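Purine nucleoside phosphorylase YlmD (Geobacillus stearothermophilus, PDB 6T1B) catalyses the zinc-dependent phosphorolysis of adenosine, inosine and S-methyl-5'-thioadenosine to the free base and a ribose 1-phosphate, and also deaminates adenosine. Local coordinates at residues 57-61 and 95-99; 63-69 and 265-271; 88-93 and 114-119. All coordinates share one frame; numbering follows the deposited sequence. Where two conformers were deposited one is given.

In the fold
Interactions 1 and 2 use successive turns of helix 53-67, their centres about 12 Å apart. Residues 57-61 meet the loop 95-99, whereas 63-69 rest on strand 264-269. Interaction 3, its centre about 12 Å from that of interaction 2 and about 15 Å from that of interaction 1, ties residues 88-93 to the start of strand 118-123, the neighbour of strand 264-269 in a mixed sheet. Along the chain the order is 57-61, 63-69, 88-93, 95-99, 114-119, 265-271: both segments of interaction 3 fall between those of interaction 2, and interaction 1 alternates with each. The helix thus meets both that sheet and the loop 95-99, with Arg60 of interaction 1 at the inosine pocket.

Interaction 1 (57-61 and 95-99)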
loop_
_atom_site.group_PDB
_atom_site.type_symbol
_atom_site.label_atom_id
_atom_site.label_comp_id
_atom_site.label_asym_id
_atom_site.label_seq_id
_atom_site.Cartn_x
_atom_site.Cartn_y
_atom_site.Cartn_z
ATOM N N VAL A 57 -5.942 17.797 5.207
ATOM C CA VAL A 57 -6.560 18.080 3.911
ATOM C C VAL A 57 -5.630 18.930 3.053
ATOM O O VAL A 57 -5.500 18.701 1.844
ATOM C CB VAL A 57 -7.965 18.676 4.067
ATOM C CG1 VAL A 57 -8.520 19.137 2.725
ATOM C CG2 VAL A 57 -8.874 17.630 4.680
ATOM N N ASN A 58 -4.947 19.907 3.659
ATOM C CA ASN A 58 -4.015 20.724 2.878
ATOM C C ASN A 58 -2.837 19.889 2.372
ATOM O O ASN A 58 -2.355 20.106 1.247
ATOM C CB ASN A 58 -3.549 21.934 3.684
ATOM C CG ASN A 58 -4.593 23.022 3.712
ATOM O OD1 ASN A 58 -5.391 23.153 2.780
ATOM N ND2 ASN A 58 -4.581 23.832 4.767
ATOM N N ASN A 59 -2.375 18.924 3.166
ATOM C CA ASN A 59 -1.332 18.004 2.718
ATOM C C ASN A 59 -1.807 17.196 1.519
ATOM O O ASN A 59 -1.070 17.027 0.534
ATOM C CB ASN A 59 -0.921 17.052 3.844
ATOM C CG ASN A 59 -0.270 17.776 4.994
ATOM O OD1 ASN A 59 0.305 18.850 4.813
ATOM N ND2 ASN A 59 -0.318 17.177 6.176
ATOM N N ARG A 60 -3.052 16.717 1.572
ATOM C CA ARG A 60 -3.596 15.969 0.446
ATOM C C ARG A 60 -3.746 16.869 -0.770
ATOM O O ARG A 60 -3.441 16.450 -1.894
ATOM C CB ARG A 60 -4.929 15.347 0.847
ATOM C CG ARG A 60 -4.787 14.254 1.900
ATOM C CD ARG A 60 -6.130 13.601 2.176
ATOM N NE ARG A 60 -5.938 12.408 2.972
ATOM C CZ ARG A 60 -6.747 11.356 2.973
ATOM N NH1 ARG A 60 -6.439 10.294 3.713
ATOM N NH2 ARG A 60 -7.870 11.367 2.252
ATOM N N ARG A 61 -4.213 18.113 -0.586
ATOM C CA ARG A 61 -4.285 19.053 -1.700
ATOM C C ARG A 61 -2.906 19.309 -2.294
ATOM O O ARG A 61 -2.776 19.501 -3.510
ATOM C CB ARG A 61 -4.925 20.371 -1.250
ATOM C CG ARG A 61 -6.410 20.217 -0.922
ATOM C CD ARG A 61 -7.150 21.520 -0.883
ATOM N NE ARG A 61 -8.595 21.303 -0.894
ATOM C CZ ARG A 61 -9.298 20.853 -1.934
ATOM N NH1 ARG A 61 -10.610 20.701 -1.824
ATOM N NH2 ARG A 61 -8.702 20.542 -3.077
ATOM N N ASN A 95 -14.814 9.684 -2.032
ATOM C CA ASN A 95 -15.116 8.931 -0.821
ATOM C C ASN A 95 -13.863 8.849 0.046
ATOM O O ASN A 95 -12.842 8.296 -0.373
ATOM C CB ASN A 95 -15.593 7.526 -1.166
ATOM C CG ASN A 95 -16.987 7.509 -1.735
ATOM O OD1 ASN A 95 -17.644 8.537 -1.863
ATOM N ND2 ASN A 95 -17.448 6.307 -2.082
ATOM N N GLY A 96 -13.935 9.427 1.230
ATOM C CA GLY A 96 -12.821 9.440 2.141
ATOM C C GLY A 96 -11.717 10.406 1.786
ATOM O O GLY A 96 -10.663 10.386 2.438
ATOM N N ALA A 97 -11.907 11.239 0.778
ATOM C CA ALA A 97 -10.812 12.098 0.318
ATOM C C ALA A 97 -10.559 13.257 1.276
ATOM O O ALA A 97 -9.405 13.619 1.536
ATOM C CB ALA A 97 -11.109 12.612 -1.081
ATOM N N GLN A 98 -11.618 13.844 1.811
ATOM C CA GLN A 98 -11.510 14.929 2.766
ATOM C C GLN A 98 -12.223 14.646 4.072
ATOM O O GLN A 98 -12.091 15.439 5.014
ATOM C CB GLN A 98 -12.092 16.218 2.164
ATOM C CG GLN A 98 -11.364 16.629 0.906
ATOM C CD GLN A 98 -11.892 17.907 0.312
ATOM O OE1 GLN A 98 -12.044 18.906 1.003
ATOM N NE2 GLN A 98 -12.184 17.876 -0.987
ATOM N N ASP A 99 -12.981 13.555 4.162
ATOM C CA ASP A 99 -13.738 13.217 5.366
ATOM C C ASP A 99 -13.581 11.713 5.545
ATOM O O ASP A 99 -14.090 10.939 4.721
ATOM C CB ASP A 99 -15.213 13.588 5.227
ATOM C CG ASP A 99 -15.998 13.352 6.510
ATOM O OD1 ASP A 99 -17.027 14.019 6.708
ATOM O OD2 ASP A 99 -15.564 12.520 7.337
HETATM O O HOH W 1 -9.248 8.966 4.279
#
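Val57 and Gln98 bring the two backbones nearest, their CA atoms 6.0 Å apart, where a turn of helix 53-67 passes the irregular loop 95-99. Arg60 carries the polar part of the contact. Its chain runs extended from CG to NE, which carries the guanidinium away from the helix to the loop carbonyls. There NH2 gives hydrogen bonds to two successive backbone oxygens: Ala97 O at 2.8 Å from NH2, met from above its carbonyl plane, and Gly96 O at 3.0 Å from NH2, met in the carbonyl plane on a lone pair. Both bonds are bent, with N-H...O angles of 143° and 132°, both oxygens lying somewhat out of the guanidinium plane. A water adds a second route, donating to Gly96 O at 2.7 Å and accepting from Arg60 NH1. Arg60 belongs to the inosine pocket of this YfiH/LACC1-family enzyme and touches the bound nucleoside; its NH1 is also bonded to Met45 O, so these bonds probably help to fix the rotation of a pocket side chain. Gly96 itself has positive phi, a conformation that favours glycine. Farther along the loop, Gln98 is crossed by Val57 at about a right angle, which sets Val57 CG2 3.9 Å from Gln98 O and CG1 beside the amide oxygen OE1. The extended Arg61 passes the same amide obliquely, the guanidinium and amide planes 78° apart; its NH1 lies 3.3 Å from Gln98 NE2, two donors that do not bond. The charge of Arg61 is instead paired with Glu72 through a salt bridge.

Interaction 2 (63-69 and 265-271)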
loop_
_atom_site.group_PDB
_atom_site.type_symbol
_atom_site.label_atom_id
_atom_site.label_comp_id
_atom_site.label_asym_id
_atom_site.label_seq_id
_atom_site.Cartn_x
_atom_site.Cartn_y
_atom_site.Cartn_z
ATOM N N LEU A 63 -0.289 17.153 -2.447
ATOM C CA LEU A 63 0.008 16.011 -3.320
ATOM C C LEU A 63 -0.805 16.096 -4.611
ATOM O O LEU A 63 -0.284 15.850 -5.706
ATOM C CB LEU A 63 -0.271 14.684 -2.617
ATOM C CG LEU A 63 -0.072 13.452 -3.516
ATOM C CD1 LEU A 63 1.381 13.359 -4.002
ATOM C CD2 LEU A 63 -0.503 12.170 -2.822
ATOM N N ALA A 64 -2.091 16.431 -4.501
ATOM C CA ALA A 64 -2.915 16.584 -5.693
ATOM C C ALA A 64 -2.300 17.578 -6.673
ATOM O O ALA A 64 -2.343 17.367 -7.885
ATOM C CB ALA A 64 -4.347 16.989 -5.325
ATOM N N GLU A 65 -1.713 18.660 -6.158
ATOM C CA GLU A 65 -1.024 19.642 -6.994
ATOM C C GLU A 65 0.220 19.030 -7.624
ATOM O O GLU A 65 0.437 19.161 -8.835
ATOM C CB GLU A 65 -0.694 20.856 -6.112
ATOM C CG GLU A 65 0.288 21.882 -6.664
ATOM C CD GLU A 65 0.821 22.802 -5.557
ATOM O OE1 GLU A 65 0.105 23.001 -4.549
ATOM O OE2 GLU A 65 1.958 23.311 -5.675
ATOM N N TRP A 66 1.026 18.324 -6.836
ATOM C CA TRP A 66 2.224 17.702 -7.388
ATOM C C TRP A 66 1.884 16.707 -8.495
ATOM O O TRP A 66 2.596 16.624 -9.509
ATOM C CB TRP A 66 2.986 16.970 -6.289
ATOM C CG TRP A 66 3.540 17.807 -5.199
ATOM C CD1 TRP A 66 3.755 19.169 -5.204
ATOM C CD2 TRP A 66 3.966 17.329 -3.923
ATOM N NE1 TRP A 66 4.284 19.549 -3.994
ATOM C CE2 TRP A 66 4.433 18.448 -3.196
ATOM C CE3 TRP A 66 4.015 16.070 -3.330
ATOM C CZ2 TRP A 66 4.919 18.329 -1.890
ATOM C CZ3 TRP A 66 4.501 15.951 -2.038
ATOM C CH2 TRP A 66 4.962 17.093 -1.337
ATOM N N LEU A 67 0.812 15.955 -8.327
ATOM C CA LEU A 67 0.437 14.914 -9.272
ATOM C C LEU A 67 -0.457 15.428 -10.396
ATOM O O LEU A 67 -0.736 14.672 -11.331
ATOM C CB LEU A 67 -0.317 13.809 -8.553
ATOM C CG LEU A 67 0.395 13.056 -7.427
ATOM C CD1 LEU A 67 -0.506 11.979 -6.871
ATOM C CD2 LEU A 67 1.710 12.462 -7.931
ATOM N N ALA A 68 -0.943 16.656 -10.311
ATOM C CA ALA A 68 -1.978 17.135 -11.212
ATOM C C ALA A 68 -3.131 16.138 -11.277
ATOM O O ALA A 68 -3.590 15.751 -12.348
ATOM C CB ALA A 68 -1.399 17.407 -12.604
ATOM N N PHE A 69 -3.603 15.730 -10.100
ATOM C CA PHE A 69 -4.634 14.699 -9.960
ATOM C C PHE A 69 -5.523 15.163 -8.811
ATOM O O PHE A 69 -5.244 14.888 -7.639
ATOM C CB PHE A 69 -4.020 13.324 -9.706
ATOM C CG PHE A 69 -4.788 12.189 -10.321
ATOM C CD1 PHE A 69 -4.174 11.312 -11.210
ATOM C CD2 PHE A 69 -6.128 12.009 -10.032
ATOM C CE1 PHE A 69 -4.891 10.266 -11.784
ATOM C CE2 PHE A 69 -6.846 10.966 -10.602
ATOM C CZ PHE A 69 -6.224 10.089 -11.456
ATOM N N LEU A 265 0.878 8.368 1.924
ATOM C CA LEU A 265 -0.167 7.908 1.024
ATOM C C LEU A 265 0.499 7.124 -0.102
ATOM O O LEU A 265 1.419 7.641 -0.755
ATOM C CB LEU A 265 -0.903 9.074 0.389
ATOM C CG LEU A 265 -2.244 8.757 -0.256
ATOM C CD1 LEU A 265 -3.299 8.587 0.854
ATOM C CD2 LEU A 265 -2.630 9.795 -1.274
ATOM N N ALA A 266 0.037 5.906 -0.309
ATOM C CA ALA A 266 0.295 5.155 -1.532
ATOM C C ALA A 266 -0.858 5.433 -2.478
ATOM O O ALA A 266 -2.019 5.519 -2.061
ATOM C CB ALA A 266 0.339 3.659 -1.243
ATOM N N PHE A 267 -0.537 5.578 -3.757
ATOM C CA PHE A 267 -1.573 5.953 -4.701
ATOM C C PHE A 267 -1.307 5.296 -6.039
ATOM O O PHE A 267 -0.154 5.028 -6.409
ATOM C CB PHE A 267 -1.684 7.472 -4.857
ATOM C CG PHE A 267 -0.372 8.140 -5.148
ATOM C CD1 PHE A 267 0.082 8.299 -6.447
ATOM C CD2 PHE A 267 0.428 8.597 -4.109
ATOM C CE1 PHE A 267 1.296 8.910 -6.697
ATOM C CE2 PHE A 267 1.633 9.210 -4.373
ATOM C CZ PHE A 267 2.079 9.343 -5.657
ATOM N N ILE A 268 -2.387 4.989 -6.742
ATOM C CA ILE A 268 -2.283 4.546 -8.131
ATOM C C ILE A 268 -3.553 4.931 -8.878
ATOM O O ILE A 268 -4.673 4.774 -8.373
ATOM C CB ILE A 268 -1.975 3.037 -8.220
ATOM C CG1 ILE A 268 -1.698 2.600 -9.664
ATOM C CG2 ILE A 268 -3.114 2.182 -7.636
ATOM C CD1 ILE A 268 -1.089 1.196 -9.777
ATOM N N GLY A 269 -3.376 5.383 -10.114
ATOM C CA GLY A 269 -4.491 5.745 -10.972
ATOM C C GLY A 269 -3.991 5.978 -12.380
ATOM O O GLY A 269 -2.779 6.029 -12.617
ATOM N N ARG A 270 -4.924 6.113 -13.303
ATOM C CA ARG A 270 -4.604 6.439 -14.684
ATOM C C ARG A 270 -5.234 7.766 -15.046
ATOM O O ARG A 270 -6.363 8.051 -14.653
ATOM C CB ARG A 270 -5.078 5.330 -15.612
ATOM C CG ARG A 270 -4.281 4.065 -15.400
ATOM C CD ARG A 270 -4.598 2.988 -16.405
ATOM N NE ARG A 270 -6.001 2.593 -16.374
ATOM C CZ ARG A 270 -6.889 2.891 -17.318
ATOM N NH1 ARG A 270 -6.522 3.595 -18.383
ATOM N NH2 ARG A 270 -8.145 2.476 -17.216
ATOM N N ARG A 271 -4.488 8.574 -15.794
ATOM C CA ARG A 271 -4.991 9.876 -16.198
ATOM C C ARG A 271 -6.031 9.736 -17.299
ATOM O O ARG A 271 -5.897 8.908 -18.202
ATOM C CB ARG A 271 -3.842 10.736 -16.715
ATOM C CG ARG A 271 -2.766 11.007 -15.704
ATOM C CD ARG A 271 -1.811 12.099 -16.219
ATOM N NE ARG A 271 -0.720 12.270 -15.275
ATOM C CZ ARG A 271 -0.814 12.960 -14.138
ATOM N NH1 ARG A 271 -1.942 13.577 -13.831
ATOM N NH2 ARG A 271 0.233 13.053 -13.330
#
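The side chains of Leu67 and Phe267 point at each other from opposite directions, Leu67 CD1 lying over one face of the ring and offset toward the rim, 3.8 Å from the ring centroid and 20° off the normal: a CH-pi contact. Leu67 CD2 lies beside CE1 and CZ of the same ring. Leu63, a helical turn earlier, reaches this ring with CD2 3.9 Å from Phe267 CD2, and the same methyl meets Leu265 CD2 at 3.5 Å. With an alanine in place of Phe267, Leu67 CD1 would probably lose the ring face it covers and Leu63 CD2 a neighbour, leaving a gap between helix and strand. These leucines and Phe267 form an apolar interface between helix 53-67 and strand 264-269 of the mixed sheet; the axes of segments 63-67 and 265-269 come within 12.2 Å and cross at -39°. The helix ends in a Schellman motif, with Ala68 at positive phi, and Arg271 binds the carbonyls presented there. Its guanidinium meets Leu67 O end-on, in its own plane: NH2 bonds to that oxygen at 2.7 Å, NH1 to it at 3.0 Å, and a weak bond runs from NH1 to Ala68 O. The positive charge at the carboxyl end of the helix would probably be favoured by the helix dipole. Beside it Phe69, its ring 39° from the guanidinium plane, turns CZ edge-on to Arg270 O at 3.8 Å. Gly269 also lies by that ring, where a CB would come tightly against Phe69 CZ.

Interaction 3 (88-93 and 114-119); sequences VTKSDR and EAGVLL
Hydrogen bonds round a small apolar patch join residues 88-93, a loop with a short 3-10 turn just after strand 85-87, to the segment leading into strand 118-123. At one end Arg93 meets the backbone of Gly116 side-on: NE at 3.0 Å and NH1 at 2.9 Å from Gly116 O both donate to that single oxygen. The oxygen lies almost in the guanidinium plane, while both nitrogens approach it from the same face of its carbonyl plane. A bend at chi3 (138°) turns the end of Arg93 to make this grip. Gly116 has positive phi; a CB there would clash with Arg93 NH1 and also jam against the carbonyl O of Ala115, which alone is reason enough for a glycine. At the other end Glu114, extended beyond CG, receives the backbone N of Lys90 on OE2 at 2.9 Å, from above the carboxylate plane; its OE1 lies 3.4 Å from Thr89 CB. The turn carrying that N-H is itself braced: Thr89 N bonds to Asp92 OD1, on the lone pair away from the other oxygen, and Thr89 OG1 accepts from Ser91 N in an ST turn. Between the two polar ends Lys90 CG packs against Val117 CG2 at 3.5 Å and lies over one face of the Arg93 guanidinium. The ammonium of Lys90 forms a salt bridge with Glu272. Deeper in, Val88 CG2 touches Leu119 CD2 at 3.6 Å and, more loosely, Val117 CG1. This buried patch continues onto Leu110 of strand 109-112 and Val75 of strand 74-75, while backbone bonds from Gly116 to Arg270 and from Leu119 to Ile268 place the second segment against strand 264-269 and Arg270.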
loop_
_atom_site.group_PDB
_atom_site.type_symbol
_atom_site.label_atom_id
_atom_site.label_comp_id
_atom_site.label_asym_id
_atom_site.label_seq_id
_atom_site.Cartn_x
_atom_site.Cartn_y
_atom_site.Cartn_z
ATOM N N VAL A 88 -14.023 -0.045 -7.370
ATOM C CA VAL A 88 -14.592 1.297 -7.385
ATOM C C VAL A 88 -14.551 1.903 -8.776
ATOM O O VAL A 88 -13.812 1.454 -9.658
ATOM C CB VAL A 88 -13.878 2.228 -6.384
ATOM C CG1 VAL A 88 -14.094 1.711 -4.964
ATOM C CG2 VAL A 88 -12.379 2.318 -6.702
ATOM N N THR A 89 -15.378 2.938 -8.968
ATOM C CA THR A 89 -15.540 3.609 -10.247
ATOM C C THR A 89 -15.600 5.114 -10.016
ATOM O O THR A 89 -15.478 5.604 -8.895
ATOM C CB THR A 89 -16.832 3.171 -10.953
ATOM O OG1 THR A 89 -17.961 3.660 -10.201
ATOM C CG2 THR A 89 -16.901 1.663 -11.085
ATOM N N LYS A 90 -15.819 5.862 -11.097
ATOM C CA LYS A 90 -15.926 7.314 -10.944
ATOM C C LYS A 90 -17.058 7.709 -10.007
ATOM O O LYS A 90 -16.991 8.791 -9.404
ATOM C CB LYS A 90 -15.993 7.993 -12.310
ATOM C CG LYS A 90 -14.598 8.153 -12.919
ATOM C CD LYS A 90 -14.589 8.456 -14.411
ATOM C CE LYS A 90 -15.355 9.715 -14.738
ATOM N NZ LYS A 90 -14.879 10.307 -16.020
ATOM N N SER A 91 -18.059 6.844 -9.808
ATOM C CA SER A 91 -19.142 7.187 -8.892
ATOM C C SER A 91 -18.682 7.210 -7.441
ATOM O O SER A 91 -19.411 7.727 -6.586
ATOM C CB SER A 91 -20.324 6.230 -9.054
ATOM O OG SER A 91 -20.017 4.922 -8.616
ATOM N N ASP A 92 -17.499 6.687 -7.156
ATOM C CA ASP A 92 -16.956 6.652 -5.811
ATOM C C ASP A 92 -15.962 7.773 -5.554
ATOM O O ASP A 92 -15.457 7.882 -4.431
ATOM C CB ASP A 92 -16.306 5.289 -5.538
ATOM C CG ASP A 92 -17.280 4.148 -5.732
ATOM O OD1 ASP A 92 -17.051 3.305 -6.622
ATOM O OD2 ASP A 92 -18.314 4.128 -5.033
ATOM N N ARG A 93 -15.709 8.626 -6.547
ATOM C CA ARG A 93 -14.712 9.669 -6.367
ATOM C C ARG A 93 -15.098 10.567 -5.209
ATOM O O ARG A 93 -16.274 10.935 -5.042
ATOM C CB ARG A 93 -14.590 10.539 -7.604
ATOM C CG ARG A 93 -13.960 9.861 -8.800
ATOM C CD ARG A 93 -14.447 10.589 -10.034
ATOM N NE ARG A 93 -13.397 10.803 -11.005
ATOM C CZ ARG A 93 -13.557 11.524 -12.103
ATOM N NH1 ARG A 93 -12.543 11.668 -12.940
ATOM N NH2 ARG A 93 -14.735 12.100 -12.347
ATOM N N GLU A 114 -11.202 2.037 -14.478
ATOM C CA GLU A 114 -11.499 3.322 -15.085
ATOM C C GLU A 114 -10.335 4.279 -14.898
ATOM O O GLU A 114 -9.621 4.211 -13.898
ATOM C CB GLU A 114 -12.771 3.931 -14.476
ATOM C CG GLU A 114 -13.980 3.034 -14.629
ATOM C CD GLU A 114 -15.287 3.653 -14.188
ATOM O OE1 GLU A 114 -16.310 2.946 -14.296
ATOM O OE2 GLU A 114 -15.309 4.819 -13.741
ATOM N N ALA A 115 -10.148 5.169 -15.868
ATOM C CA ALA A 115 -9.220 6.276 -15.692
ATOM C C ALA A 115 -9.877 7.402 -14.893
ATOM O O ALA A 115 -11.100 7.464 -14.737
ATOM C CB ALA A 115 -8.742 6.807 -17.040
ATOM N N GLY A 116 -9.046 8.313 -14.397
ATOM C CA GLY A 116 -9.576 9.449 -13.663
ATOM C C GLY A 116 -9.927 9.169 -12.221
ATOM O O GLY A 116 -10.597 9.988 -11.585
ATOM N N VAL A 117 -9.450 8.067 -11.658
ATOM C CA VAL A 117 -9.784 7.628 -10.311
ATOM C C VAL A 117 -8.470 7.293 -9.618
ATOM O O VAL A 117 -7.781 6.350 -10.021
ATOM C CB VAL A 117 -10.700 6.387 -10.348
ATOM C CG1 VAL A 117 -10.966 5.880 -8.957
ATOM C CG2 VAL A 117 -11.980 6.725 -11.073
ATOM N N LEU A 118 -8.114 8.040 -8.581
ATOM C CA LEU A 118 -6.868 7.807 -7.864
ATOM C C LEU A 118 -7.154 6.996 -6.616
ATOM O O LEU A 118 -7.739 7.503 -5.663
ATOM C CB LEU A 118 -6.165 9.121 -7.513
ATOM C CG LEU A 118 -4.714 8.920 -7.068
ATOM C CD1 LEU A 118 -3.796 8.579 -8.233
ATOM C CD2 LEU A 118 -4.186 10.122 -6.285
ATOM N N LEU A 119 -6.725 5.734 -6.591
ATOM C CA LEU A 119 -6.839 4.927 -5.390
ATOM C C LEU A 119 -5.796 5.435 -4.412
ATOM O O LEU A 119 -4.632 5.635 -4.794
ATOM C CB LEU A 119 -6.577 3.458 -5.714
ATOM C CG LEU A 119 -7.425 2.925 -6.884
ATOM C CD1 LEU A 119 -7.061 1.462 -7.106
ATOM C CD2 LEU A 119 -8.880 3.090 -6.682
#